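Long-range contacts in putative cathepsin d (Ixodes ricinus, PDB 5N7N), which probably acts as an aspartic-type endopeptidase of the pepsin-like A1 family, here captured as the cathepsin D zymogen of a tick: residues Leu36-Tyr41 with Gln54-Thr59; Ile44-Pro49 with Leu64-Ser69. All coordinates share one frame; numbering follows the deposited sequence.

Overall arrangement
Both interactions belong to the eukaryotic aspartyl protease region and share strand 40-46. Their centres lie about 16 Å apart. Along the chain the segments alternate: 36-41, 44-49, 54-59, 64-69. Interaction 1 joins the start of strand 40-46 to strand 51-58, its hairpin partner, which ends at Asp58 of the predicted active site. Interaction 2 joins the far end of strand 40-46 to strand 64-67, the next strand after 51-58. The two meet mainly through Val55, whose CG1 packs on Ile44 CD1 and Leu66 CD2, with Phe57 also on Ile44. Interaction 1 lies near the centre of the chain, beside the predicted catalytic residues. Interaction 2 is a buried apolar layer farther out.

Interaction 1: Leu36-Tyr41 with Gln54-Thr59; sequences LDVVYY and QVIFDT. Unlike the reference sequence in segment 36-41: Val39 (reference Glu).
Backbone contacts bring Tyr40 and Tyr41 against Val55 and Ile56 where the hairpin strands 40-46 and 51-58 meet. Tyr41 CA approaches Val55 O at 3.2 Å, a CA-H...O contact bent to 124° at the hydrogen. A second contact of this kind, Ile56 CA to Tyr40 O, is longer at 3.6 Å but straighter. Across the segments themselves only these weak contacts link the backbones. Ordinary hairpin bonding is taken up one residue on, where Val55 is backbone-bonded to Gly42.

Apolar packing joins Val38 and Ile56, and Phe143 touches both. Their side chains cross at about a right angle. Ile56 CD1 lies against both methyls of Val38, and the approach to CG2 is tight at 3.4 Å. This tight contact goes with an unstaggered second torsion in Ile56. The CG2 methyl of Ile56 touches Tyr40 O at 3.5 Å, and CG1 lies nearly as close.

The polar-aromatic contact is between Tyr41 and Gln54. A chi1 of 69° sets the Tyr41 ring between its own backbone N and carbonyl carbon. Gln54 bends at chi2, and its amide comes to the ring edge. Gln54 OE1 sits near the ring plane, 3.3 Å from both Tyr41 CD1 and CE1, at the middle of that edge. Ring and amide planes are 67° apart, so the two groups are not stacked. Gln54 CB also packs on Tyr41 CD1, at 3.6 Å.

Asp58, a predicted active-site residue, opens the Asp-Thr-Gly-Ser motif of A1 peptidases, and Thr59 OG1 bonds to Thr250 N and Ala248 O in the interlobe fireman's grip of this family. Around the hairpin start, strand 2-8 runs antiparallel to strand 40-46, and strand 145-148 lies parallel to strand 51-58.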
loop_
_atom_site.group_PDB
_atom_site.type_symbol
_atom_site.label_atom_id
_atom_site.label_comp_id
_atom_site.label_asym_id
_atom_site.label_seq_id
_atom_site.Cartn_x
_atom_site.Cartn_y
_atom_site.Cartn_z
ATOM N N LEU A 36 -8.193 -0.614 -7.462
ATOM C CA LEU A 36 -8.126 0.614 -8.245
ATOM C C LEU A 36 -6.976 1.537 -7.838
ATOM O O LEU A 36 -6.572 2.377 -8.646
ATOM C CB LEU A 36 -9.444 1.399 -8.143
ATOM C CG LEU A 36 -10.723 0.659 -8.553
ATOM C CD1 LEU A 36 -11.948 1.530 -8.351
ATOM C CD2 LEU A 36 -10.627 0.204 -9.999
ATOM N N ASP A 37 -6.455 1.373 -6.613
ATOM C CA ASP A 37 -5.492 2.307 -5.985
ATOM C C ASP A 37 -4.065 1.789 -5.894
ATOM O O ASP A 37 -3.151 2.541 -5.551
ATOM C CB ASP A 37 -5.959 2.653 -4.563
ATOM C CG ASP A 37 -7.280 3.388 -4.549
ATOM O OD1 ASP A 37 -7.445 4.306 -5.371
ATOM O OD2 ASP A 37 -8.170 3.074 -3.723
ATOM N N VAL A 38 -3.876 0.509 -6.176
ATOM C CA VAL A 38 -2.563 -0.118 -6.055
ATOM C C VAL A 38 -1.645 0.374 -7.170
ATOM O O VAL A 38 -2.086 0.571 -8.307
ATOM C CB VAL A 38 -2.651 -1.658 -6.057
ATOM C CG1 VAL A 38 -3.453 -2.140 -4.853
ATOM C CG2 VAL A 38 -3.242 -2.186 -7.370
ATOM N N VAL A 39 -0.380 0.599 -6.824
ATOM C CA VAL A 39 0.563 1.275 -7.711
ATOM C C VAL A 39 1.927 0.581 -7.872
ATOM O O VAL A 39 2.618 0.869 -8.847
ATOM C CB VAL A 39 0.685 2.763 -7.286
ATOM C CG1 VAL A 39 1.924 3.457 -7.852
ATOM C CG2 VAL A 39 -0.553 3.537 -7.734
ATOM N N TYR A 40 2.299 -0.343 -6.977
ATOM C CA TYR A 40 3.597 -1.023 -7.035
ATOM C C TYR A 40 3.443 -2.542 -7.041
ATOM O O TYR A 40 2.771 -3.083 -6.169
ATOM C CB TYR A 40 4.466 -0.614 -5.831
ATOM C CG TYR A 40 4.892 0.850 -5.841
ATOM C CD1 TYR A 40 6.081 1.252 -6.467
ATOM C CD2 TYR A 40 4.107 1.836 -5.225
ATOM C CE1 TYR A 40 6.470 2.585 -6.481
ATOM C CE2 TYR A 40 4.490 3.176 -5.238
ATOM C CZ TYR A 40 5.669 3.545 -5.866
ATOM O OH TYR A 40 6.047 4.866 -5.883
ATOM N N TYR A 41 4.099 -3.228 -7.983
ATOM C CA TYR A 41 4.128 -4.692 -7.988
ATOM C C TYR A 41 5.534 -5.230 -8.066
ATOM O O TYR A 41 6.459 -4.531 -8.432
ATOM C CB TYR A 41 3.287 -5.284 -9.141
ATOM C CG TYR A 41 3.841 -5.065 -10.524
ATOM C CD1 TYR A 41 4.809 -5.913 -11.043
ATOM C CD2 TYR A 41 3.401 -4.021 -11.315
ATOM C CE1 TYR A 41 5.340 -5.731 -12.312
ATOM C CE2 TYR A 41 3.924 -3.817 -12.594
ATOM C CZ TYR A 41 4.897 -4.690 -13.085
ATOM O OH TYR A 41 5.450 -4.542 -14.330
ATOM N N GLN A 54 3.185 -11.477 -11.021
ATOM C CA GLN A 54 3.400 -10.142 -10.515
ATOM C C GLN A 54 2.338 -9.891 -9.432
ATOM O O GLN A 54 1.145 -10.096 -9.672
ATOM C CB GLN A 54 3.295 -9.124 -11.665
ATOM C CG GLN A 54 4.152 -9.452 -12.906
ATOM C CD GLN A 54 5.656 -9.341 -12.683
ATOM O OE1 GLN A 54 6.114 -8.890 -11.630
ATOM N NE2 GLN A 54 6.434 -9.731 -13.688
ATOM N N VAL A 55 2.780 -9.471 -8.246
ATOM C CA VAL A 55 1.891 -9.218 -7.100
ATOM C C VAL A 55 2.161 -7.869 -6.443
ATOM O O VAL A 55 3.284 -7.374 -6.468
ATOM C CB VAL A 55 1.998 -10.322 -6.003
ATOM C CG1 VAL A 55 1.495 -11.669 -6.520
ATOM C CG2 VAL A 55 3.416 -10.458 -5.449
ATOM N N ILE A 56 1.141 -7.305 -5.808
ATOM C CA ILE A 56 1.339 -6.122 -4.982
ATOM C C ILE A 56 1.854 -6.525 -3.612
ATOM O O ILE A 56 1.228 -7.323 -2.919
ATOM C CB ILE A 56 0.048 -5.331 -4.833
ATOM C CG1 ILE A 56 -0.397 -4.861 -6.210
ATOM C CG2 ILE A 56 0.248 -4.117 -3.940
ATOM C CD1 ILE A 56 -1.853 -5.130 -6.441
ATOM N N PHE A 57 2.993 -5.957 -3.230
ATOM C CA PHE A 57 3.535 -6.135 -1.891
ATOM C C PHE A 57 2.891 -5.074 -1.008
ATOM O O PHE A 57 3.190 -3.881 -1.139
ATOM C CB PHE A 57 5.051 -6.040 -1.914
ATOM C CG PHE A 57 5.702 -7.212 -2.576
ATOM C CD1 PHE A 57 5.702 -7.330 -3.962
ATOM C CD2 PHE A 57 6.299 -8.218 -1.818
ATOM C CE1 PHE A 57 6.289 -8.419 -4.568
ATOM C CE2 PHE A 57 6.882 -9.313 -2.433
ATOM C CZ PHE A 57 6.872 -9.409 -3.812
ATOM N N ASP A 58 2.000 -5.534 -0.123
ATOM C CA ASP A 58 0.988 -4.698 0.535
ATOM C C ASP A 58 1.014 -4.833 2.061
ATOM O O ASP A 58 0.553 -5.843 2.639
ATOM C CB ASP A 58 -0.409 -5.057 0.014
ATOM C CG ASP A 58 -1.515 -4.200 0.630
ATOM O OD1 ASP A 58 -1.227 -3.067 1.093
ATOM O OD2 ASP A 58 -2.687 -4.649 0.647
ATOM N N THR A 59 1.522 -3.788 2.709
ATOM C CA THR A 59 1.579 -3.732 4.163
ATOM C C THR A 59 0.187 -3.518 4.771
ATOM O O THR A 59 0.022 -3.679 5.980
ATOM C CB THR A 59 2.561 -2.638 4.645
ATOM O OG1 THR A 59 2.198 -1.369 4.093
ATOM C CG2 THR A 59 3.988 -2.972 4.210
#

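Interaction 2: Ile44-Pro49 with Leu64-Ser69; sequences ISIGTP and LWLPSS
Torsions at the two isoleucines bring different groups to the leucines of strand 64-67. Ile44 takes chi1 57°, with CG1 between its backbone N and carbonyl carbon, and an extended chi2 carries CD1 outward. Ile46 turns the other way, with chi1 -55° and CG1 anti to its carbonyl carbon. It presents CG1 to Leu66, while its chi2 turns CD1 toward Leu64.

Ile46 and Leu66 reach toward each other tip to tip. The close touch is Ile46 CG1 to Leu66 CD1 at 3.6 Å. Ile44 and Leu64 instead slide past each other in opposite directions, with CD1 of Ile44 4.1 Å from CD1 of Leu64. Two diagonal contacts tie the pairs together. Ile44 CD1 lies 4.3 Å from Leu66 CD1, and Ile46 CD1 is the same distance from Leu64 CD2. All four residues are buried, and all four side chains leave the backbone toward the other segment.

These are side-chain contacts alone. The strand segments 44-46 and 64-67 approach no closer than 10.4 Å between their axes. They cross at -75°, far from the alignment of paired neighbours in one sheet. Their backbones are therefore spaced like facing layers, and the side chains alone span the distance between them. The contact is part of the hydrophobic core of the N-terminal lobe, with Leu64 about 10 Å, side chain to side chain, from the predicted active-site Asp58.

Other strands add to this core. Phe53 and Val55 of strand 51-58 pack on Leu66, and Val55 also touches Ile44. Leu147 of strand 145-148 meets both Ile44 and Leu64, while Cys115 of strand 106-117 borders Ile46. Strand 40-46 pairs with strands 2-8, 51-58 and 106-117, and strand 64-67 with strands 120-130 and 145-148.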
loop_
_atom_site.group_PDB
_atom_site.type_symbol
_atom_site.label_atom_id
_atom_site.label_comp_id
_atom_site.label_asym_id
_atom_site.label_seq_id
_atom_site.Cartn_x
_atom_site.Cartn_y
_atom_site.Cartn_z
ATOM N N ILE A 44 6.977 -12.814 -7.965
ATOM C CA ILE A 44 7.139 -13.999 -7.126
ATOM C C ILE A 44 6.937 -15.177 -8.054
ATOM O O ILE A 44 6.544 -15.000 -9.198
ATOM C CB ILE A 44 6.054 -14.103 -6.024
ATOM C CG1 ILE A 44 4.633 -14.091 -6.634
ATOM C CG2 ILE A 44 6.206 -12.969 -5.033
ATOM C CD1 ILE A 44 3.552 -14.638 -5.725
ATOM N N SER A 45 7.146 -16.375 -7.544
ATOM C CA SER A 45 6.724 -17.549 -8.267
ATOM C C SER A 45 6.242 -18.612 -7.294
ATOM O O SER A 45 6.682 -18.649 -6.150
ATOM C CB SER A 45 7.845 -18.058 -9.192
ATOM O OG SER A 45 8.825 -18.755 -8.451
ATOM N N ILE A 46 5.324 -19.451 -7.768
ATOM C CA ILE A 46 4.681 -20.484 -6.960
ATOM C C ILE A 46 4.865 -21.837 -7.651
ATOM O O ILE A 46 4.762 -21.939 -8.872
ATOM C CB ILE A 46 3.172 -20.203 -6.785
ATOM C CG1 ILE A 46 2.895 -18.798 -6.193
ATOM C CG2 ILE A 46 2.500 -21.275 -5.944
ATOM C CD1 ILE A 46 3.278 -18.578 -4.740
ATOM N N GLY A 47 5.167 -22.868 -6.880
ATOM C CA GLY A 47 5.142 -24.216 -7.395
ATOM C C GLY A 47 6.416 -24.720 -8.019
ATOM O O GLY A 47 7.413 -24.018 -8.073
ATOM N N THR A 48 6.345 -25.965 -8.485
ATOM C CA THR A 48 7.485 -26.696 -9.025
ATOM C C THR A 48 7.049 -27.445 -10.303
ATOM O O THR A 48 6.237 -28.358 -10.216
ATOM C CB THR A 48 8.001 -27.700 -7.986
ATOM O OG1 THR A 48 8.316 -27.002 -6.773
ATOM C CG2 THR A 48 9.240 -28.457 -8.510
ATOM N N PRO A 49 7.547 -27.068 -11.484
ATOM C CA PRO A 49 8.421 -25.911 -11.723
ATOM C C PRO A 49 7.749 -24.569 -11.417
ATOM O O PRO A 49 6.510 -24.513 -11.324
ATOM C CB PRO A 49 8.705 -26.002 -13.225
ATOM C CG PRO A 49 7.509 -26.720 -13.783
ATOM C CD PRO A 49 7.172 -27.743 -12.740
ATOM N N LEU A 64 -1.968 -13.850 0.849
ATOM C CA LEU A 64 -1.425 -14.143 -0.477
ATOM C C LEU A 64 -2.543 -14.776 -1.327
ATOM O O LEU A 64 -3.073 -15.832 -0.952
ATOM C CB LEU A 64 -0.246 -15.116 -0.360
ATOM C CG LEU A 64 0.341 -15.709 -1.647
ATOM C CD1 LEU A 64 0.944 -14.642 -2.538
ATOM C CD2 LEU A 64 1.387 -16.752 -1.330
ATOM N N TRP A 65 -2.921 -14.136 -2.437
ATOM C CA TRP A 65 -3.797 -14.780 -3.421
ATOM C C TRP A 65 -3.393 -14.499 -4.866
ATOM O O TRP A 65 -2.810 -13.465 -5.156
ATOM C CB TRP A 65 -5.255 -14.399 -3.209
ATOM C CG TRP A 65 -5.629 -12.963 -3.483
ATOM C CD1 TRP A 65 -5.798 -11.989 -2.555
ATOM C CD2 TRP A 65 -5.932 -12.368 -4.752
ATOM N NE1 TRP A 65 -6.167 -10.822 -3.155
ATOM C CE2 TRP A 65 -6.250 -11.022 -4.506
ATOM C CE3 TRP A 65 -5.960 -12.846 -6.077
ATOM C CZ2 TRP A 65 -6.600 -10.137 -5.530
ATOM C CZ3 TRP A 65 -6.276 -11.980 -7.090
ATOM C CH2 TRP A 65 -6.602 -10.625 -6.816
ATOM N N LEU A 66 -3.735 -15.443 -5.748
ATOM C CA LEU A 66 -3.506 -15.356 -7.186
ATOM C C LEU A 66 -4.689 -15.941 -7.950
ATOM O O LEU A 66 -5.398 -16.787 -7.421
ATOM C CB LEU A 66 -2.294 -16.185 -7.553
ATOM C CG LEU A 66 -0.987 -15.684 -6.952
ATOM C CD1 LEU A 66 -0.002 -16.819 -6.856
ATOM C CD2 LEU A 66 -0.443 -14.510 -7.741
ATOM N N PRO A 67 -4.896 -15.503 -9.204
ATOM C CA PRO A 67 -5.943 -16.128 -10.027
ATOM C C PRO A 67 -5.719 -17.627 -10.186
ATOM O O PRO A 67 -4.601 -18.052 -10.412
ATOM C CB PRO A 67 -5.800 -15.408 -11.377
ATOM C CG PRO A 67 -5.190 -14.090 -11.017
ATOM C CD PRO A 67 -4.210 -14.428 -9.942
ATOM N N SER A 68 -6.766 -18.414 -10.009
ATOM C CA SER A 68 -6.692 -19.848 -10.230
ATOM C C SER A 68 -6.864 -20.147 -11.708
ATOM O O SER A 68 -7.604 -19.467 -12.418
ATOM C CB SER A 68 -7.803 -20.570 -9.475
ATOM O OG SER A 68 -7.732 -21.983 -9.659
ATOM N N SER A 69 -6.194 -21.195 -12.152
ATOM C CA SER A 69 -6.456 -21.800 -13.461
ATOM C C SER A 69 -7.922 -22.204 -13.621
ATOM O O SER A 69 -8.462 -22.240 -14.736
ATOM C CB SER A 69 -5.572 -23.047 -13.634
ATOM O OG SER A 69 -5.856 -24.008 -12.615
#